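Local coordinates for protein valine-pyruvate aminotransferase (Salmonella typhimurium, PDB 3G7Q) that catalyses the pyridoxal 5'-phosphate-dependent transfer of an amino group from L-valine to pyruvate, a reaction probably used to make alanine, at residues N100-G106 / R257-A263; I214-N220 / N241-M246; L92-I96 / R235-N239. All coordinates share one frame; numbering follows the deposited sequence. Where two conformers were deposited one is given.

Contact 1: residues N100-G106 / R257-A263; sequences NIALTNG and RCGIIIA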
loop_
_atom_site.group_PDB
_atom_site.type_symbol
_atom_site.label_atom_id
_atom_site.label_comp_id
_atom_site.label_asym_id
_atom_site.label_seq_id
_atom_site.Cartn_x
_atom_site.Cartn_y
_atom_site.Cartn_z
ATOM N N ASN A 100 -1.759 -2.782 20.363
ATOM C CA ASN A 100 -2.775 -1.784 20.070
ATOM C C ASN A 100 -2.427 -0.940 18.846
ATOM O O ASN A 100 -3.160 -0.004 18.527
ATOM C CB ASN A 100 -2.943 -0.832 21.257
ATOM C CG ASN A 100 -3.418 -1.524 22.497
ATOM O OD1 ASN A 100 -2.686 -1.610 23.479
ATOM N ND2 ASN A 100 -4.622 -2.091 22.443
ATOM N N ILE A 101 -1.364 -1.286 18.127
ATOM C CA ILE A 101 -0.930 -0.484 16.987
ATOM C C ILE A 101 -0.715 -1.325 15.717
ATOM O O ILE A 101 -0.139 -2.417 15.781
ATOM C CB ILE A 101 0.384 0.234 17.310
ATOM C CG1 ILE A 101 0.287 0.972 18.672
ATOM C CG2 ILE A 101 0.737 1.202 16.203
ATOM C CD1 ILE A 101 1.530 1.811 19.009
ATOM N N ALA A 102 -1.209 -0.814 14.591
ATOM C CA ALA A 102 -1.009 -1.440 13.266
ATOM C C ALA A 102 -0.520 -0.353 12.318
ATOM O O ALA A 102 -0.894 0.824 12.449
ATOM C CB ALA A 102 -2.307 -2.066 12.768
ATOM N N LEU A 103 0.345 -0.714 11.372
ATOM C CA LEU A 103 0.854 0.234 10.402
ATOM C C LEU A 103 0.269 -0.091 9.039
ATOM O O LEU A 103 0.004 -1.255 8.746
ATOM C CB LEU A 103 2.370 0.160 10.334
ATOM C CG LEU A 103 3.132 0.320 11.644
ATOM C CD1 LEU A 103 4.629 0.202 11.393
ATOM C CD2 LEU A 103 2.781 1.664 12.281
ATOM N N THR A 104 0.057 0.932 8.212
ATOM C CA THR A 104 -0.483 0.758 6.872
ATOM C C THR A 104 0.307 1.676 5.944
ATOM O O THR A 104 1.165 2.413 6.398
ATOM C CB THR A 104 -1.967 1.177 6.787
ATOM O OG1 THR A 104 -2.055 2.591 7.006
ATOM C CG2 THR A 104 -2.850 0.407 7.813
ATOM N N ASN A 105 -0.068 1.638 4.669
ATOM C CA ASN A 105 0.509 2.441 3.595
ATOM C C ASN A 105 0.087 3.900 3.654
ATOM O O ASN A 105 0.612 4.736 2.919
ATOM C CB ASN A 105 0.044 1.851 2.249
ATOM C CG ASN A 105 0.933 2.243 1.091
ATOM O OD1 ASN A 105 0.461 2.737 0.067
ATOM N ND2 ASN A 105 2.226 2.035 1.251
ATOM N N GLY A 106 -0.885 4.209 4.508
ATOM C CA GLY A 106 -1.402 5.561 4.665
ATOM C C GLY A 106 -2.822 5.594 5.190
ATOM O O GLY A 106 -3.446 4.555 5.427
ATOM N N ARG A 257 5.280 6.323 3.247
ATOM C CA ARG A 257 3.933 5.765 3.215
ATOM C C ARG A 257 3.757 5.102 4.518
ATOM O O ARG A 257 3.988 3.891 4.624
ATOM C CB ARG A 257 3.813 4.767 2.054
ATOM C CG ARG A 257 3.664 5.405 0.690
ATOM C CD ARG A 257 2.341 6.144 0.559
ATOM N NE ARG A 257 2.091 6.581 -0.808
ATOM C CZ ARG A 257 2.655 7.633 -1.392
ATOM N NH1 ARG A 257 3.549 8.376 -0.748
ATOM N NH2 ARG A 257 2.342 7.933 -2.652
ATOM N N CYS A 258 3.388 5.891 5.526
ATOM C CA CYS A 258 3.262 5.338 6.849
ATOM C C CYS A 258 2.031 5.802 7.640
ATOM O O CYS A 258 2.048 6.853 8.280
ATOM C CB CYS A 258 4.531 5.636 7.614
ATOM S SG CYS A 258 4.637 4.629 9.040
ATOM N N GLY A 259 0.976 4.999 7.551
ATOM C CA GLY A 259 -0.263 5.190 8.288
ATOM C C GLY A 259 -0.198 4.385 9.581
ATOM O O GLY A 259 0.440 3.325 9.643
ATOM N N ILE A 260 -0.834 4.896 10.631
ATOM C CA ILE A 260 -0.811 4.259 11.931
ATOM C C ILE A 260 -2.234 4.115 12.437
ATOM O O ILE A 260 -3.008 5.061 12.324
ATOM C CB ILE A 260 -0.024 5.144 12.912
ATOM C CG1 ILE A 260 1.437 5.275 12.465
ATOM C CG2 ILE A 260 -0.111 4.612 14.330
ATOM C CD1 ILE A 260 2.177 6.441 13.110
ATOM N N ILE A 261 -2.589 2.961 12.983
ATOM C CA ILE A 261 -3.918 2.759 13.562
ATOM C C ILE A 261 -3.732 2.362 15.006
ATOM O O ILE A 261 -2.952 1.448 15.319
ATOM C CB ILE A 261 -4.731 1.668 12.860
ATOM C CG1 ILE A 261 -5.018 2.048 11.408
ATOM C CG2 ILE A 261 -6.046 1.405 13.582
ATOM C CD1 ILE A 261 -5.571 0.858 10.595
ATOM N N ILE A 262 -4.455 3.036 15.892
ATOM C CA ILE A 262 -4.408 2.732 17.332
ATOM C C ILE A 262 -5.798 2.261 17.708
ATOM O O ILE A 262 -6.764 2.980 17.489
ATOM C CB ILE A 262 -3.945 3.970 18.130
ATOM C CG1 ILE A 262 -2.525 4.360 17.680
ATOM C CG2 ILE A 262 -3.954 3.701 19.636
ATOM C CD1 ILE A 262 -2.195 5.740 17.967
ATOM N N ALA A 263 -5.896 1.062 18.278
ATOM C CA ALA A 263 -7.194 0.461 18.606
ATOM C C ALA A 263 -7.024 -0.663 19.593
ATOM O O ALA A 263 -5.889 -1.029 19.926
ATOM C CB ALA A 263 -7.878 -0.051 17.320
#
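The hydroxyl of Thr104 fills the shallow hollow left by Gly259, where no side chain stands in the way, and OG1 comes to 3.4 Å from Gly259 CA. With chi1 at 66°, OG1 lies between the backbone N and the carbonyl carbon of Thr104, while CG2 is turned along the strand to meet Ile261 CD1 at 3.9 Å, the two side chains crossing at about a right angle. The same hydroxyl donates to Gly106 O at 2.9 Å, from well above that carbonyl plane, and so ties the turn back onto the strand just where Gly106 takes the N-cap position of helix 107-118. On the other face of the pair the bumps are branched. Ile260 nests between Leu103 and Ile101: its CG1 lies 3.9 Å from Leu103 CD2, and its CG2 sits beside Ile101 CG2, all three side chains pointing the same way. These strands, 101-104 and 259-262, form the antiparallel margin of the large seven-stranded sheet of fold type I aminotransferases, in which 259-262 runs against both its neighbours. Helix 77-92 covers the face carrying Leu103 and Ile260, whereas helices 107-118 and 265-278 cover the face carrying Thr104 and Ile261. Ala102 and Ile261 form one hydrogen-bonded pair, with Ile261 N to Ala102 O at 2.8 Å, and Thr104 and Gly259 form a second, bonded both ways. At one end Asn100 extends the pairing: its ND2 reaches Ala263 O at 3.0 Å nearly in its own amide plane, while its OD1 accepts from Glu97 N. At the other end the aliphatic part of Arg257 lies against the backbone of Asn105, bringing CD to 3.2 Å from Asn105 O.

Contact 2: residues I214-N220 / N241-M246; sequences IPLVIDN and NIILCM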
loop_
_atom_site.group_PDB
_atom_site.type_symbol
_atom_site.label_atom_id
_atom_site.label_comp_id
_atom_site.label_asym_id
_atom_site.label_seq_id
_atom_site.Cartn_x
_atom_site.Cartn_y
_atom_site.Cartn_z
ATOM N N ILE A 214 -20.458 0.072 18.839
ATOM C CA ILE A 214 -19.769 0.266 17.567
ATOM C C ILE A 214 -18.597 1.201 17.819
ATOM O O ILE A 214 -18.652 2.012 18.749
ATOM C CB ILE A 214 -20.692 0.831 16.476
ATOM C CG1 ILE A 214 -21.291 2.176 16.897
ATOM C CG2 ILE A 214 -21.794 -0.191 16.133
ATOM C CD1 ILE A 214 -22.173 2.776 15.850
ATOM N N PRO A 215 -17.525 1.070 17.016
ATOM C CA PRO A 215 -16.361 1.928 17.235
ATOM C C PRO A 215 -16.542 3.374 16.821
ATOM O O PRO A 215 -17.316 3.677 15.901
ATOM C CB PRO A 215 -15.295 1.323 16.313
ATOM C CG PRO A 215 -16.072 0.612 15.239
ATOM C CD PRO A 215 -17.325 0.125 15.899
ATOM N N LEU A 216 -15.801 4.247 17.490
ATOM C CA LEU A 216 -15.703 5.650 17.098
ATOM C C LEU A 216 -14.340 5.789 16.461
ATOM O O LEU A 216 -13.340 5.600 17.124
ATOM C CB LEU A 216 -15.803 6.588 18.289
ATOM C CG LEU A 216 -15.574 8.077 18.021
ATOM C CD1 LEU A 216 -16.509 8.597 16.916
ATOM C CD2 LEU A 216 -15.702 8.891 19.352
ATOM N N VAL A 217 -14.317 6.107 15.170
ATOM C CA VAL A 217 -13.086 6.193 14.414
ATOM C C VAL A 217 -12.742 7.666 14.270
ATOM O O VAL A 217 -13.587 8.454 13.833
ATOM C CB VAL A 217 -13.247 5.522 13.024
ATOM C CG1 VAL A 217 -11.931 5.544 12.268
ATOM C CG2 VAL A 217 -13.740 4.071 13.177
ATOM N N ILE A 218 -11.524 8.038 14.666
ATOM C CA ILE A 218 -11.052 9.426 14.601
ATOM C C ILE A 218 -9.795 9.531 13.735
ATOM O O ILE A 218 -8.762 8.934 14.035
ATOM C CB ILE A 218 -10.741 10.021 15.994
ATOM C CG1 ILE A 218 -11.930 9.821 16.942
ATOM C CG2 ILE A 218 -10.367 11.506 15.848
ATOM C CD1 ILE A 218 -11.666 10.210 18.438
ATOM N N ASP A 219 -9.906 10.261 12.638
ATOM C CA ASP A 219 -8.782 10.493 11.767
ATOM C C ASP A 219 -8.001 11.700 12.321
ATOM O O ASP A 219 -8.503 12.830 12.294
ATOM C CB ASP A 219 -9.239 10.763 10.357
ATOM C CG ASP A 219 -8.071 10.821 9.383
ATOM O OD1 ASP A 219 -6.906 10.788 9.836
ATOM O OD2 ASP A 219 -8.335 10.853 8.175
ATOM N N ASN A 220 -6.781 11.432 12.805
ATOM C CA ASN A 220 -5.884 12.403 13.468
ATOM C C ASN A 220 -4.669 12.691 12.565
ATOM O O ASN A 220 -3.595 13.015 13.070
ATOM C CB ASN A 220 -5.436 11.815 14.793
ATOM C CG ASN A 220 -4.813 12.825 15.786
ATOM O OD1 ASN A 220 -3.659 12.682 16.207
ATOM N ND2 ASN A 220 -5.576 13.796 16.172
ATOM N N ASN A 241 -12.663 1.667 22.856
ATOM C CA ASN A 241 -13.690 1.696 21.804
ATOM C C ASN A 241 -13.386 2.745 20.733
ATOM O O ASN A 241 -14.227 3.030 19.871
ATOM C CB ASN A 241 -15.073 1.971 22.379
ATOM C CG ASN A 241 -16.196 1.588 21.423
ATOM O OD1 ASN A 241 -16.163 0.522 20.841
ATOM N ND2 ASN A 241 -17.196 2.451 21.272
ATOM N N ILE A 242 -12.209 3.353 20.806
ATOM C CA ILE A 242 -11.817 4.349 19.815
ATOM C C ILE A 242 -10.751 3.770 18.896
ATOM O O ILE A 242 -9.873 3.020 19.326
ATOM C CB ILE A 242 -11.345 5.646 20.469
ATOM C CG1 ILE A 242 -12.554 6.335 21.105
ATOM C CG2 ILE A 242 -10.699 6.572 19.418
ATOM C CD1 ILE A 242 -12.252 7.555 21.810
ATOM N N ILE A 243 -10.872 4.079 17.617
ATOM C CA ILE A 243 -9.885 3.697 16.614
ATOM C C ILE A 243 -9.306 5.021 16.130
ATOM O O ILE A 243 -10.019 5.826 15.557
ATOM C CB ILE A 243 -10.492 2.904 15.450
ATOM C CG1 ILE A 243 -11.229 1.634 15.958
ATOM C CG2 ILE A 243 -9.389 2.488 14.444
ATOM C CD1 ILE A 243 -11.993 0.908 14.850
ATOM N N LEU A 244 -8.008 5.221 16.341
ATOM C CA LEU A 244 -7.344 6.484 16.035
ATOM C C LEU A 244 -6.357 6.311 14.886
ATOM O O LEU A 244 -5.435 5.508 15.013
ATOM C CB LEU A 244 -6.644 6.947 17.314
ATOM C CG LEU A 244 -5.812 8.221 17.395
ATOM C CD1 LEU A 244 -6.612 9.378 16.880
ATOM C CD2 LEU A 244 -5.387 8.425 18.865
ATOM N N CYS A 245 -6.527 7.076 13.796
ATOM C CA CYS A 245 -5.659 6.969 12.623
ATOM C C CYS A 245 -4.715 8.155 12.595
ATOM O O CYS A 245 -5.159 9.302 12.694
ATOM C CB CYS A 245 -6.466 6.930 11.339
ATOM S SG CYS A 245 -7.613 5.516 11.325
HETATM N N MSE A 246 -3.422 7.869 12.473
HETATM C CA MSE A 246 -2.387 8.887 12.406
HETATM C C MSE A 246 -1.561 8.636 11.157
HETATM O O MSE A 246 -1.667 7.588 10.525
HETATM C CB MSE A 246 -1.533 8.878 13.680
HETATM C CG MSE A 246 -2.351 9.146 14.960
HETATM SE SE MSE A 246 -1.174 9.189 16.498
HETATM C CE MSE A 246 -0.672 11.371 16.141
#
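Ile243, which buries the most surface in this contact, packs closely against Pro215 and Val217. Its CG1 is directed away from the carbonyl carbon (chi1 -57°) and, with chi2 extended, this carries CD1 across to lie 3.6 Å from Pro215 CB and 4.0 Å from Val217 CG2. Pro215 runs alongside Ile243, and Phe118 of helix 107-118 also touches Ile243. On the opposite face Leu216, Ile218 and Ile242 fit more slackly: Ile218 CD1 meets Ile242 CG2 at 3.9 Å, but Leu216 CB stays 4.3 Å from Ile242 CG1. Looser still is the partly exposed start of the pair, where a side chain replaces a strand bond. Here Asn241 ND2 donates to Ile214 O at 2.9 Å, from above the carbonyl plane and less straight than the regular bonds. Beyond it regular parallel backbone bonds take over, with Ile218 N to Ile243 O at 2.8 Å and Asn220 N to Cys245 O at 2.7 Å. Asn220 and the selenomethionine Met246 then lie side by side, and Asp219 turns its OD1 to Ala221 N. Two parallel strands joined by a connection without a regular helix belong to the central sheet of fold type I aminotransferases, where, as in relatives, the cofactor probably binds at the C-terminal ends of these strands, near Asp219 and Asn220.

Contact 3: residues L92-I96 / R235-N239; sequences LGWDI and RPLWN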
loop_
_atom_site.group_PDB
_atom_site.type_symbol
_atom_site.label_atom_id
_atom_site.label_comp_id
_atom_site.label_asym_id
_atom_site.label_seq_id
_atom_site.Cartn_x
_atom_site.Cartn_y
_atom_site.Cartn_z
ATOM N N LEU A 92 1.223 11.148 26.841
ATOM C CA LEU A 92 -0.210 11.400 27.068
ATOM C C LEU A 92 -0.864 10.559 28.167
ATOM O O LEU A 92 -1.998 10.828 28.558
ATOM C CB LEU A 92 -0.965 11.215 25.753
ATOM C CG LEU A 92 -0.629 12.194 24.631
ATOM C CD1 LEU A 92 -1.251 11.750 23.279
ATOM C CD2 LEU A 92 -1.061 13.620 24.967
ATOM N N GLY A 93 -0.162 9.556 28.666
ATOM C CA GLY A 93 -0.713 8.658 29.663
ATOM C C GLY A 93 -1.712 7.655 29.094
ATOM O O GLY A 93 -2.550 7.137 29.829
ATOM N N TRP A 94 -1.632 7.368 27.795
ATOM C CA TRP A 94 -2.534 6.374 27.202
ATOM C C TRP A 94 -1.988 4.958 27.441
ATOM O O TRP A 94 -0.788 4.712 27.282
ATOM C CB TRP A 94 -2.753 6.611 25.708
ATOM C CG TRP A 94 -3.433 7.889 25.337
ATOM C CD1 TRP A 94 -4.108 8.743 26.161
ATOM C CD2 TRP A 94 -3.626 8.380 24.009
ATOM N NE1 TRP A 94 -4.643 9.781 25.429
ATOM C CE2 TRP A 94 -4.362 9.582 24.107
ATOM C CE3 TRP A 94 -3.214 7.941 22.751
ATOM C CZ2 TRP A 94 -4.711 10.334 22.993
ATOM C CZ3 TRP A 94 -3.558 8.693 21.642
ATOM C CH2 TRP A 94 -4.288 9.885 21.771
ATOM N N ASP A 95 -2.867 4.027 27.814
ATOM C CA ASP A 95 -2.457 2.649 28.091
ATOM C C ASP A 95 -2.371 1.879 26.761
ATOM O O ASP A 95 -3.210 1.051 26.450
ATOM C CB ASP A 95 -3.434 2.012 29.072
ATOM C CG ASP A 95 -3.021 0.623 29.501
ATOM O OD1 ASP A 95 -1.885 0.193 29.212
ATOM O OD2 ASP A 95 -3.856 -0.040 30.147
ATOM N N ILE A 96 -1.332 2.185 25.993
ATOM C CA ILE A 96 -1.114 1.607 24.674
ATOM C C ILE A 96 0.060 0.639 24.722
ATOM O O ILE A 96 1.047 0.910 25.372
ATOM C CB ILE A 96 -0.804 2.729 23.641
ATOM C CG1 ILE A 96 -1.984 3.688 23.499
ATOM C CG2 ILE A 96 -0.517 2.186 22.249
ATOM C CD1 ILE A 96 -3.295 2.987 23.275
ATOM N N ARG A 235 -9.069 18.544 23.530
ATOM C CA ARG A 235 -8.535 17.559 24.468
ATOM C C ARG A 235 -8.375 16.236 23.750
ATOM O O ARG A 235 -9.322 15.737 23.155
ATOM C CB ARG A 235 -9.460 17.374 25.663
ATOM C CG ARG A 235 -9.011 16.255 26.598
ATOM C CD ARG A 235 -9.958 16.071 27.788
ATOM N NE ARG A 235 -10.188 17.365 28.370
ATOM C CZ ARG A 235 -11.283 18.111 28.244
ATOM N NH1 ARG A 235 -12.379 17.662 27.631
ATOM N NH2 ARG A 235 -11.295 19.308 28.804
ATOM N N PRO A 236 -7.167 15.649 23.787
ATOM C CA PRO A 236 -7.034 14.346 23.138
ATOM C C PRO A 236 -7.903 13.290 23.819
ATOM O O PRO A 236 -8.194 13.404 25.028
ATOM C CB PRO A 236 -5.540 14.037 23.285
ATOM C CG PRO A 236 -4.895 15.392 23.508
ATOM C CD PRO A 236 -5.882 16.124 24.328
ATOM N N LEU A 237 -8.319 12.291 23.048
ATOM C CA LEU A 237 -9.191 11.235 23.529
ATOM C C LEU A 237 -8.794 9.876 23.003
ATOM O O LEU A 237 -8.640 9.695 21.797
ATOM C CB LEU A 237 -10.635 11.479 23.070
ATOM C CG LEU A 237 -11.732 10.472 23.500
ATOM C CD1 LEU A 237 -11.923 10.446 25.003
ATOM C CD2 LEU A 237 -13.082 10.760 22.808
ATOM N N TRP A 238 -8.637 8.921 23.908
ATOM C CA TRP A 238 -8.481 7.527 23.495
ATOM C C TRP A 238 -8.999 6.614 24.596
ATOM O O TRP A 238 -8.845 6.906 25.795
ATOM C CB TRP A 238 -7.051 7.120 23.112
ATOM C CG TRP A 238 -7.075 5.729 22.467
ATOM C CD1 TRP A 238 -7.367 5.440 21.153
ATOM C CD2 TRP A 238 -6.851 4.468 23.105
ATOM N NE1 TRP A 238 -7.346 4.079 20.948
ATOM C CE2 TRP A 238 -7.015 3.462 22.123
ATOM C CE3 TRP A 238 -6.515 4.090 24.404
ATOM C CZ2 TRP A 238 -6.864 2.110 22.408
ATOM C CZ3 TRP A 238 -6.378 2.765 24.688
ATOM C CH2 TRP A 238 -6.543 1.779 23.692
ATOM N N ASN A 239 -9.720 5.581 24.173
ATOM C CA ASN A 239 -10.157 4.499 25.060
ATOM C C ASN A 239 -10.308 3.275 24.161
ATOM O O ASN A 239 -10.229 3.400 22.930
ATOM C CB ASN A 239 -11.411 4.867 25.860
ATOM C CG ASN A 239 -12.614 5.119 24.995
ATOM O OD1 ASN A 239 -13.014 4.265 24.220
ATOM N ND2 ASN A 239 -13.229 6.292 25.159
HETATM O O HOH W 1 -5.595 12.341 26.919
#
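Trp238 buries the most surface here, and it does so by two different parts of its side chain. Its CB stands over the centre of the Trp94 six-membered ring, 3.7 Å from the centroid, in a CH-pi contact close to the ring normal. With CG anti to the backbone N (chi1 -170°), the indole extends from this CB toward Ile96, and the two tryptophan planes meet obliquely, at 34°. The far part of that indole receives Ile96, whose CD1 lies 3.4 Å from the centroid of the six-membered ring, over its face. Both segments lead to strands of the central aminotransferase sheet: segment 92-96 begins on the last residue of helix 77-92 and runs on as loop toward strand 101-104, and the loop 235-239 precedes strand 242-247. Trp94 rests on Leu244 and Trp238 on Ile262, so the two indoles cover neighbouring strands. An inverse gamma turn centred on Asp95 swings the chain from Trp94 to Ile96. Trp94 itself is held between layers, with Leu92 CD1 over the face opposite Trp238, while Pro236 CB approaches the ring edge at CZ2, 3.8 Å away. In the plane of the indole, NE1 of Trp94 donates to a water at 3.1 Å, and that water makes a weak bond to Pro236 O.

Contacts 1 and 2 are successive steps across one sheet, their centres about 12 Å apart. Strand 242-247 joins them to each other: probable hydrogen bonds run from Ile262 N to Leu244 O and from Ile260 N to Met246 O, both 2.8 Å. Along the chain, contact 2 is nested within the loop closed by contact 1. Contact 3, centred about 16 Å from contact 1 and 12 Å from contact 2, packs on the sheet face bearing Ile262 and Ile242. There Ile262 CG2 lies 3.8 Å from Ile96 CD1, and Ile242 CD1 lies 3.4 Å from Leu237 CG. As in related enzymes, the cofactor site probably lies toward the Asp219 end of contact 2.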